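Local coordinates for ABC transporter sugar binding protein (Xanthomonas axonopodis pv. citri, PDB 3UOR) that probably binds maltose or a related sugar in the periplasm and delivers it to an ABC transporter for uptake, at residues A[212-217]-A[415-420]; A[325-330]-A[344-349]; A[305-310]-A[319-324]. All coordinates share one frame; numbering follows the deposited sequence.

Contact 1: A[212-217]-A[415-420]; sequences HDNYGN and KRRWIF
The turn 212-214 and the start of strand 215-216 abut helix 414-422, with the CA atoms of N214 and R417 only 5.0 Å apart. Two successive arginines of the helix reach out to carbonyl oxygens of the turn. R416 runs extended from CG to NE, and its NH2 gives H212 O a fairly straight bond of 2.8 Å. The oxygen lies almost in the guanidinium plane, while the donor is tilted 32° from the carbonyl plane. R417 bends at its third torsion. Its CD lies over one face of the Y215 ring, 3.3 Å from Y215 CZ, and the bend beyond it turns the guanidinium back to N214 O. There NH1 meets N214 O head-on at 2.9 Å, with a C=O...N angle of 171°. The guanidinium is turned only 19° from the Y215 ring. One turn on, F420 sets CZ over a face of the H212 imidazole, 3.5 Å from H212 ND1; the two rings meet obliquely. R417 NH2 also bonds D410 O, and the D213 carboxylate pairs with R207. N214 and Y215 both face R210 in a classic beta bulge, so the last modelled helix here packs on a bulged two-stranded antiparallel hairpin.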
loop_
_atom_site.group_PDB
_atom_site.type_symbol
_atom_site.label_atom_id
_atom_site.label_comp_id
_atom_site.label_asym_id
_atom_site.label_seq_id
_atom_site.Cartn_x
_atom_site.Cartn_y
_atom_site.Cartn_z
ATOM N N HIS A 212 -24.001 0.098 1.106
ATOM C CA HIS A 212 -23.540 1.386 1.604
ATOM C C HIS A 212 -22.380 1.197 2.557
ATOM O O HIS A 212 -22.144 2.024 3.446
ATOM C CB HIS A 212 -24.674 2.169 2.264
ATOM C CG HIS A 212 -25.761 2.554 1.316
ATOM N ND1 HIS A 212 -26.957 1.873 1.238
ATOM C CD2 HIS A 212 -25.824 3.534 0.383
ATOM C CE1 HIS A 212 -27.718 2.431 0.313
ATOM N NE2 HIS A 212 -27.055 3.442 -0.218
ATOM N N ASP A 213 -21.641 0.116 2.326
ATOM C CA ASP A 213 -20.487 -0.228 3.144
ATOM C C ASP A 213 -20.886 -0.357 4.609
ATOM O O ASP A 213 -20.087 -0.107 5.495
ATOM C CB ASP A 213 -19.374 0.792 2.966
ATOM C CG ASP A 213 -18.700 0.682 1.604
ATOM O OD1 ASP A 213 -18.982 -0.281 0.854
ATOM O OD2 ASP A 213 -17.875 1.554 1.285
ATOM N N ASN A 214 -22.136 -0.762 4.833
ATOM C CA ASN A 214 -22.672 -0.970 6.164
ATOM C C ASN A 214 -22.568 -2.418 6.617
ATOM O O ASN A 214 -22.796 -2.702 7.776
ATOM C CB ASN A 214 -24.132 -0.507 6.245
ATOM C CG ASN A 214 -24.263 0.997 6.168
ATOM O OD1 ASN A 214 -23.322 1.723 6.482
ATOM N ND2 ASN A 214 -25.429 1.474 5.744
ATOM N N TYR A 215 -22.242 -3.335 5.712
ATOM C CA TYR A 215 -22.119 -4.745 6.095
ATOM C C TYR A 215 -20.882 -5.340 5.482
ATOM O O TYR A 215 -20.424 -4.884 4.427
ATOM C CB TYR A 215 -23.302 -5.554 5.591
ATOM C CG TYR A 215 -24.620 -5.269 6.270
ATOM C CD1 TYR A 215 -24.981 -5.940 7.430
ATOM C CD2 TYR A 215 -25.515 -4.347 5.736
ATOM C CE1 TYR A 215 -26.190 -5.695 8.051
ATOM C CE2 TYR A 215 -26.722 -4.090 6.352
ATOM C CZ TYR A 215 -27.056 -4.771 7.504
ATOM O OH TYR A 215 -28.261 -4.522 8.119
ATOM N N GLY A 216 -20.343 -6.372 6.119
ATOM C CA GLY A 216 -19.231 -7.086 5.522
ATOM C C GLY A 216 -19.733 -7.873 4.324
ATOM O O GLY A 216 -20.887 -8.266 4.290
ATOM N N ASN A 217 -18.880 -8.087 3.333
ATOM C CA ASN A 217 -19.255 -8.889 2.188
ATOM C C ASN A 217 -18.223 -9.964 1.979
ATOM O O ASN A 217 -17.942 -10.337 0.839
ATOM C CB ASN A 217 -19.358 -8.041 0.914
ATOM C CG ASN A 217 -19.999 -8.802 -0.237
ATOM O OD1 ASN A 217 -20.941 -9.554 -0.039
ATOM N ND2 ASN A 217 -19.492 -8.601 -1.445
ATOM N N LYS A 415 -22.040 0.976 14.415
ATOM C CA LYS A 415 -22.311 2.399 14.648
ATOM C C LYS A 415 -22.563 3.114 13.310
ATOM O O LYS A 415 -23.531 3.862 13.153
ATOM C CB LYS A 415 -21.147 3.052 15.371
ATOM C CG LYS A 415 -21.337 4.531 15.625
ATOM C CD LYS A 415 -20.113 5.074 16.346
ATOM C CE LYS A 415 -20.275 6.536 16.703
ATOM N NZ LYS A 415 -19.155 7.015 17.580
ATOM N N ARG A 416 -21.688 2.859 12.343
ATOM C CA ARG A 416 -21.867 3.398 10.992
ATOM C C ARG A 416 -23.255 3.045 10.451
ATOM O O ARG A 416 -23.993 3.915 10.020
ATOM C CB ARG A 416 -20.792 2.845 10.047
ATOM C CG ARG A 416 -21.018 3.216 8.568
ATOM C CD ARG A 416 -20.025 2.511 7.638
ATOM N NE ARG A 416 -20.370 2.781 6.247
ATOM C CZ ARG A 416 -20.000 3.880 5.596
ATOM N NH1 ARG A 416 -19.256 4.793 6.201
ATOM N NH2 ARG A 416 -20.365 4.062 4.338
ATOM N N ARG A 417 -23.604 1.764 10.467
ATOM C CA ARG A 417 -24.910 1.316 9.971
ATOM C C ARG A 417 -26.074 1.984 10.710
ATOM O O ARG A 417 -27.080 2.319 10.098
ATOM C CB ARG A 417 -25.011 -0.199 10.081
ATOM C CG ARG A 417 -26.284 -0.822 9.546
ATOM C CD ARG A 417 -26.139 -2.337 9.526
ATOM N NE ARG A 417 -25.838 -2.864 10.843
ATOM C CZ ARG A 417 -24.688 -3.415 11.212
ATOM N NH1 ARG A 417 -23.686 -3.553 10.351
ATOM N NH2 ARG A 417 -24.553 -3.855 12.459
ATOM N N TRP A 418 -25.933 2.187 12.020
ATOM C CA TRP A 418 -27.000 2.767 12.834
ATOM C C TRP A 418 -27.218 4.232 12.500
ATOM O O TRP A 418 -28.345 4.703 12.362
ATOM C CB TRP A 418 -26.648 2.652 14.313
ATOM C CG TRP A 418 -27.532 3.449 15.218
ATOM C CD1 TRP A 418 -27.296 4.710 15.720
ATOM C CD2 TRP A 418 -28.801 3.043 15.740
ATOM N NE1 TRP A 418 -28.346 5.098 16.535
ATOM C CE2 TRP A 418 -29.278 4.094 16.556
ATOM C CE3 TRP A 418 -29.581 1.894 15.596
ATOM C CZ2 TRP A 418 -30.503 4.024 17.217
ATOM C CZ3 TRP A 418 -30.790 1.829 16.249
ATOM C CH2 TRP A 418 -31.238 2.884 17.055
ATOM N N ILE A 419 -26.124 4.969 12.420
ATOM C CA ILE A 419 -26.194 6.346 11.985
ATOM C C ILE A 419 -26.886 6.439 10.618
ATOM O O ILE A 419 -27.687 7.333 10.387
ATOM C CB ILE A 419 -24.803 6.965 11.914
ATOM C CG1 ILE A 419 -24.255 7.185 13.332
ATOM C CG2 ILE A 419 -24.850 8.279 11.119
ATOM C CD1 ILE A 419 -22.768 7.543 13.354
ATOM N N PHE A 420 -26.583 5.508 9.721
ATOM C CA PHE A 420 -27.195 5.490 8.390
ATOM C C PHE A 420 -28.706 5.279 8.482
ATOM O O PHE A 420 -29.475 5.935 7.792
ATOM C CB PHE A 420 -26.579 4.380 7.537
ATOM C CG PHE A 420 -27.221 4.219 6.186
ATOM C CD1 PHE A 420 -28.187 3.243 5.973
ATOM C CD2 PHE A 420 -26.856 5.034 5.129
ATOM C CE1 PHE A 420 -28.781 3.081 4.731
ATOM C CE2 PHE A 420 -27.454 4.886 3.875
ATOM C CZ PHE A 420 -28.416 3.903 3.680
#

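Contact 2: A[325-330]-A[344-349]; sequences SQPQVQ and RSTWKL
T346 and P327 meet where the first turn of helix 327-337 faces the short, weakly bonded helix 344-348, which follows it in the chain of this solute-binding protein. Their CA atoms lie 4.4 Å apart. The two branches of T346 do different work. OG1 sits beside its own backbone N (chi1 -53°) and turns to Q330; CG2 turns to the backbone of P327 and lies 3.2 Å from P327 O. T346 OG1 donates a hydrogen bond of 2.7 Å to Q330 OE1. The hydroxyl approaches the amide oxygen from one side, with a C=O...O angle of 138°, and stands 22° out of the amide plane. The two side chains cross at about a right angle. The other end of that amide, NE2, makes a weak bond to L324 O, which helps to fix its rotation. S345 and L349 touch different parts of the proline. P327 CG comes 3.3 Å from S345 OG, whose hydroxyl is bonded to D120. L349 reaches in with CD1, 3.9 Å from P327 CB and 3.4 Å from P327 O. Q326 is the N-cap residue of helix 327-337, so the proline occupies that helix's first turn. No charged pair joins the two segments. One directed bond satisfies OE1 of the buried Q330, while the methyl and ring contacts carry no direction and depend on fit.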
loop_
_atom_site.group_PDB
_atom_site.type_symbol
_atom_site.label_atom_id
_atom_site.label_comp_id
_atom_site.label_asym_id
_atom_site.label_seq_id
_atom_site.Cartn_x
_atom_site.Cartn_y
_atom_site.Cartn_z
ATOM N N SER A 325 4.854 17.529 -5.448
ATOM C CA SER A 325 4.177 16.862 -6.563
ATOM C C SER A 325 4.902 17.005 -7.910
ATOM O O SER A 325 4.445 16.458 -8.916
ATOM C CB SER A 325 2.751 17.373 -6.712
ATOM O OG SER A 325 2.044 17.265 -5.500
ATOM N N GLN A 326 6.007 17.745 -7.940
ATOM C CA GLN A 326 6.798 17.880 -9.173
ATOM C C GLN A 326 7.545 16.596 -9.531
ATOM O O GLN A 326 8.221 15.995 -8.685
ATOM C CB GLN A 326 7.783 19.043 -9.048
ATOM C CG GLN A 326 7.096 20.421 -8.880
ATOM C CD GLN A 326 8.112 21.532 -8.672
ATOM O OE1 GLN A 326 9.311 21.282 -8.660
ATOM N NE2 GLN A 326 7.633 22.761 -8.511
ATOM N N PRO A 327 7.415 16.153 -10.784
ATOM C CA PRO A 327 8.052 14.897 -11.186
ATOM C C PRO A 327 9.513 14.760 -10.766
ATOM O O PRO A 327 9.926 13.677 -10.339
ATOM C CB PRO A 327 7.893 14.916 -12.701
ATOM C CG PRO A 327 6.547 15.546 -12.882
ATOM C CD PRO A 327 6.446 16.615 -11.794
ATOM N N GLN A 328 10.284 15.835 -10.858
ATOM C CA GLN A 328 11.710 15.748 -10.541
ATOM C C GLN A 328 11.963 15.649 -9.042
ATOM O O GLN A 328 12.899 14.990 -8.594
ATOM C CB GLN A 328 12.474 16.923 -11.160
ATOM C CG GLN A 328 12.373 16.914 -12.674
ATOM C CD GLN A 328 13.273 17.929 -13.339
ATOM O OE1 GLN A 328 14.082 18.595 -12.684
ATOM N NE2 GLN A 328 13.140 18.053 -14.657
ATOM N N VAL A 329 11.108 16.287 -8.259
ATOM C CA VAL A 329 11.208 16.157 -6.819
ATOM C C VAL A 329 10.836 14.725 -6.395
ATOM O O VAL A 329 11.480 14.128 -5.529
ATOM C CB VAL A 329 10.339 17.187 -6.139
ATOM C CG1 VAL A 329 10.367 16.995 -4.634
ATOM C CG2 VAL A 329 10.841 18.569 -6.513
ATOM N N GLN A 330 9.827 14.164 -7.051
ATOM C CA GLN A 330 9.361 12.827 -6.737
ATOM C C GLN A 330 10.416 11.768 -7.108
ATOM O O GLN A 330 10.627 10.802 -6.364
ATOM C CB GLN A 330 8.030 12.549 -7.443
ATOM C CG GLN A 330 6.879 13.473 -7.034
ATOM C CD GLN A 330 5.515 12.936 -7.480
ATOM O OE1 GLN A 330 5.412 12.213 -8.471
ATOM N NE2 GLN A 330 4.480 13.271 -6.741
ATOM N N ARG A 344 2.279 9.271 -13.574
ATOM C CA ARG A 344 2.938 8.679 -14.732
ATOM C C ARG A 344 4.135 9.460 -15.193
ATOM O O ARG A 344 5.115 8.883 -15.654
ATOM C CB ARG A 344 1.980 8.565 -15.904
ATOM C CG ARG A 344 0.832 7.706 -15.587
ATOM C CD ARG A 344 0.215 7.152 -16.822
ATOM N NE ARG A 344 -0.986 6.437 -16.417
ATOM C CZ ARG A 344 -2.122 7.046 -16.122
ATOM N NH1 ARG A 344 -2.200 8.371 -16.210
ATOM N NH2 ARG A 344 -3.174 6.336 -15.744
ATOM N N SER A 345 4.074 10.776 -15.083
ATOM C CA SER A 345 5.157 11.548 -15.666
ATOM C C SER A 345 6.453 11.390 -14.871
ATOM O O SER A 345 7.539 11.463 -15.433
ATOM C CB SER A 345 4.758 13.013 -15.925
ATOM O OG SER A 345 4.527 13.717 -14.729
ATOM N N THR A 346 6.353 11.141 -13.572
ATOM C CA THR A 346 7.570 10.879 -12.813
ATOM C C THR A 346 8.174 9.567 -13.279
ATOM O O THR A 346 9.386 9.420 -13.320
ATOM C CB THR A 346 7.311 10.785 -11.328
ATOM O OG1 THR A 346 6.607 11.951 -10.913
ATOM C CG2 THR A 346 8.629 10.718 -10.570
ATOM N N TRP A 347 7.307 8.623 -13.642
ATOM C CA TRP A 347 7.742 7.305 -14.092
ATOM C C TRP A 347 8.403 7.356 -15.461
ATOM O O TRP A 347 9.110 6.423 -15.831
ATOM C CB TRP A 347 6.574 6.310 -14.085
ATOM C CG TRP A 347 6.348 5.741 -12.684
ATOM C CD1 TRP A 347 5.531 6.245 -11.723
ATOM C CD2 TRP A 347 7.008 4.609 -12.099
ATOM N NE1 TRP A 347 5.614 5.484 -10.579
ATOM C CE2 TRP A 347 6.527 4.479 -10.783
ATOM C CE3 TRP A 347 7.953 3.687 -12.565
ATOM C CZ2 TRP A 347 6.945 3.458 -9.932
ATOM C CZ3 TRP A 347 8.374 2.677 -11.717
ATOM C CH2 TRP A 347 7.864 2.569 -10.410
ATOM N N LYS A 348 8.182 8.444 -16.204
ATOM C CA LYS A 348 8.791 8.582 -17.531
ATOM C C LYS A 348 10.213 9.134 -17.456
ATOM O O LYS A 348 10.970 9.021 -18.407
ATOM C CB LYS A 348 7.930 9.449 -18.457
ATOM C CG LYS A 348 6.593 8.807 -18.850
ATOM C CD LYS A 348 5.692 9.818 -19.539
ATOM C CE LYS A 348 4.212 9.510 -19.300
ATOM N NZ LYS A 348 3.414 10.750 -18.978
ATOM N N LEU A 349 10.567 9.748 -16.329
ATOM C CA LEU A 349 11.928 10.254 -16.135
ATOM C C LEU A 349 12.939 9.112 -16.196
ATOM O O LEU A 349 12.702 8.026 -15.661
ATOM C CB LEU A 349 12.041 11.022 -14.812
ATOM C CG LEU A 349 11.183 12.287 -14.761
ATOM C CD1 LEU A 349 11.214 12.907 -13.388
ATOM C CD2 LEU A 349 11.679 13.310 -15.827
#

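Contact 3: A[305-310]-A[319-324]; sequences LVIFKS and KLIEYL
I321 and L305 join helix 314-324 to strand 303-307 in the layered alpha/beta fold of a periplasmic solute-binding protein. The helix follows the strand in the chain and runs back almost antiparallel to it, with the short axes at 167° and 9.4 Å apart. The contact is wholly apolar. I321 and L305 carry most of it. The CG1 branch of I321 stands beside the backbone N (chi1 -73°) and its second torsion is fully extended (-178°), which carries CD1 out to the strand. There the methyl comes within reach of two strand residues. It lies 3.9 Å from L305 CB and 3.7 Å from I307 CG1. In I307 the first torsion likewise sets CG1 beside the backbone N, and it is this CG1 that meets I321 CD1, although the side chain leaves the backbone to one side of the helix.

L305 points its CB at the helix and sends CD1 on toward L324, which crosses it at about a right angle. V306 points away from the helix and packs on C87 and L89 of strand 86-90. F34 of strand 30-36 touches both L305 and L324, and V86 touches I321, so neighbouring strands extend the same hydrophobic core. One turn after I321, the contact closes with two leucine methyls, L305 CD1 and L324 CD1, 4.0 Å apart.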
loop_
_atom_site.group_PDB
_atom_site.type_symbol
_atom_site.label_atom_id
_atom_site.label_comp_id
_atom_site.label_asym_id
_atom_site.label_seq_id
_atom_site.Cartn_x
_atom_site.Cartn_y
_atom_site.Cartn_z
ATOM N N LEU A 305 -0.750 13.880 1.050
ATOM C CA LEU A 305 -0.501 15.122 1.748
ATOM C C LEU A 305 -1.825 15.851 1.853
ATOM O O LEU A 305 -2.575 15.904 0.884
ATOM C CB LEU A 305 0.499 15.984 0.970
ATOM C CG LEU A 305 1.926 15.425 1.036
ATOM C CD1 LEU A 305 2.726 15.886 -0.159
ATOM C CD2 LEU A 305 2.618 15.813 2.344
ATOM N N VAL A 306 -2.100 16.421 3.021
ATOM C CA VAL A 306 -3.324 17.189 3.246
ATOM C C VAL A 306 -3.009 18.544 3.863
ATOM O O VAL A 306 -1.942 18.748 4.448
ATOM C CB VAL A 306 -4.270 16.471 4.238
ATOM C CG1 VAL A 306 -4.611 15.090 3.739
ATOM C CG2 VAL A 306 -3.614 16.385 5.604
ATOM N N ILE A 307 -3.946 19.467 3.715
ATOM C CA ILE A 307 -3.883 20.751 4.392
ATOM C C ILE A 307 -5.011 20.723 5.424
ATOM O O ILE A 307 -6.172 20.457 5.084
ATOM C CB ILE A 307 -4.095 21.913 3.398
ATOM C CG1 ILE A 307 -3.026 21.891 2.296
ATOM C CG2 ILE A 307 -4.094 23.257 4.118
ATOM C CD1 ILE A 307 -3.155 23.043 1.298
ATOM N N PHE A 308 -4.686 20.939 6.691
ATOM C CA PHE A 308 -5.746 21.013 7.692
ATOM C C PHE A 308 -6.489 22.339 7.552
ATOM O O PHE A 308 -5.874 23.383 7.319
ATOM C CB PHE A 308 -5.188 20.840 9.094
ATOM C CG PHE A 308 -4.740 19.442 9.386
ATOM C CD1 PHE A 308 -3.400 19.154 9.575
ATOM C CD2 PHE A 308 -5.653 18.414 9.433
ATOM C CE1 PHE A 308 -2.978 17.863 9.833
ATOM C CE2 PHE A 308 -5.247 17.109 9.687
ATOM C CZ PHE A 308 -3.905 16.836 9.888
ATOM N N LYS A 309 -7.812 22.305 7.669
ATOM C CA LYS A 309 -8.585 23.504 7.363
ATOM C C LYS A 309 -8.505 24.581 8.442
ATOM O O LYS A 309 -8.968 25.703 8.236
ATOM C CB LYS A 309 -10.028 23.172 6.955
ATOM C CG LYS A 309 -10.928 22.721 8.051
ATOM C CD LYS A 309 -12.097 21.940 7.482
ATOM C CE LYS A 309 -12.977 22.791 6.598
ATOM N NZ LYS A 309 -14.088 21.964 6.035
ATOM N N SER A 310 -7.877 24.256 9.569
ATOM C CA SER A 310 -7.588 25.257 10.605
ATOM C C SER A 310 -6.320 26.085 10.328
ATOM O O SER A 310 -6.001 27.007 11.078
ATOM C CB SER A 310 -7.482 24.592 11.983
ATOM O OG SER A 310 -6.452 23.612 12.013
ATOM N N LYS A 319 1.591 25.468 -1.956
ATOM C CA LYS A 319 2.821 25.528 -2.760
ATOM C C LYS A 319 3.794 24.426 -2.360
ATOM O O LYS A 319 4.462 23.838 -3.207
ATOM C CB LYS A 319 3.509 26.897 -2.640
ATOM C CG LYS A 319 2.770 28.045 -3.328
ATOM C CD LYS A 319 3.501 29.364 -3.087
ATOM C CE LYS A 319 2.832 30.551 -3.783
ATOM N NZ LYS A 319 3.267 30.679 -5.203
ATOM N N LEU A 320 3.885 24.155 -1.065
ATOM C CA LEU A 320 4.749 23.086 -0.598
ATOM C C LEU A 320 4.292 21.736 -1.164
ATOM O O LEU A 320 5.112 20.909 -1.570
ATOM C CB LEU A 320 4.787 23.046 0.928
ATOM C CG LEU A 320 5.391 21.779 1.506
ATOM C CD1 LEU A 320 6.819 21.605 1.049
ATOM C CD2 LEU A 320 5.310 21.806 3.016
ATOM N N ILE A 321 2.984 21.521 -1.217
ATOM C CA ILE A 321 2.466 20.229 -1.658
ATOM C C ILE A 321 2.686 20.066 -3.149
ATOM O O ILE A 321 3.021 18.979 -3.641
ATOM C CB ILE A 321 0.976 20.063 -1.342
ATOM C CG1 ILE A 321 0.768 19.843 0.158
ATOM C CG2 ILE A 321 0.416 18.867 -2.077
ATOM C CD1 ILE A 321 -0.675 19.634 0.526
ATOM N N GLU A 322 2.517 21.174 -3.854
ATOM C CA GLU A 322 2.714 21.226 -5.284
ATOM C C GLU A 322 4.160 20.916 -5.609
ATOM O O GLU A 322 4.432 20.153 -6.529
ATOM C CB GLU A 322 2.350 22.613 -5.802
ATOM C CG GLU A 322 2.170 22.661 -7.294
ATOM C CD GLU A 322 1.794 24.050 -7.775
ATOM O OE1 GLU A 322 2.655 24.949 -7.712
ATOM O OE2 GLU A 322 0.648 24.237 -8.217
ATOM N N TYR A 323 5.082 21.504 -4.847
ATOM C CA TYR A 323 6.514 21.243 -5.015
ATOM C C TYR A 323 6.793 19.745 -4.881
ATOM O O TYR A 323 7.496 19.158 -5.706
ATOM C CB TYR A 323 7.330 22.029 -3.983
ATOM C CG TYR A 323 8.807 21.686 -3.952
ATOM C CD1 TYR A 323 9.705 22.290 -4.823
ATOM C CD2 TYR A 323 9.300 20.763 -3.042
ATOM C CE1 TYR A 323 11.058 21.971 -4.788
ATOM C CE2 TYR A 323 10.642 20.431 -3.002
ATOM C CZ TYR A 323 11.515 21.032 -3.873
ATOM O OH TYR A 323 12.848 20.686 -3.817
ATOM N N LEU A 324 6.221 19.129 -3.848
ATOM C CA LEU A 324 6.425 17.708 -3.604
ATOM C C LEU A 324 5.692 16.873 -4.642
ATOM O O LEU A 324 5.892 15.665 -4.714
ATOM C CB LEU A 324 5.974 17.326 -2.199
ATOM C CG LEU A 324 6.857 17.897 -1.094
ATOM C CD1 LEU A 324 6.290 17.538 0.269
ATOM C CD2 LEU A 324 8.283 17.383 -1.249
#

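Contact 3 is the buried one, contact 2 is partly buried, and contact 1 lies at the surface. The chemistry follows: aliphatic groups alone in contact 3, a lone hydroxyl-to-amide bond among apolar contacts in contact 2, and arginine-to-carbonyl bonds with aromatic rings in contact 1. Contacts 2 and 3 are neighbours, centres about 18 Å apart, and share a seam between the consecutive helices 314-324 and 327-337. There Q330 CG lies 3.3 Å from L324 O, and V329 packs on L324. Contact 1 stands apart, its nearest atoms about 18 Å from contact 3 and about 23 Å from contact 2. Both are nested in the chain loop that it closes.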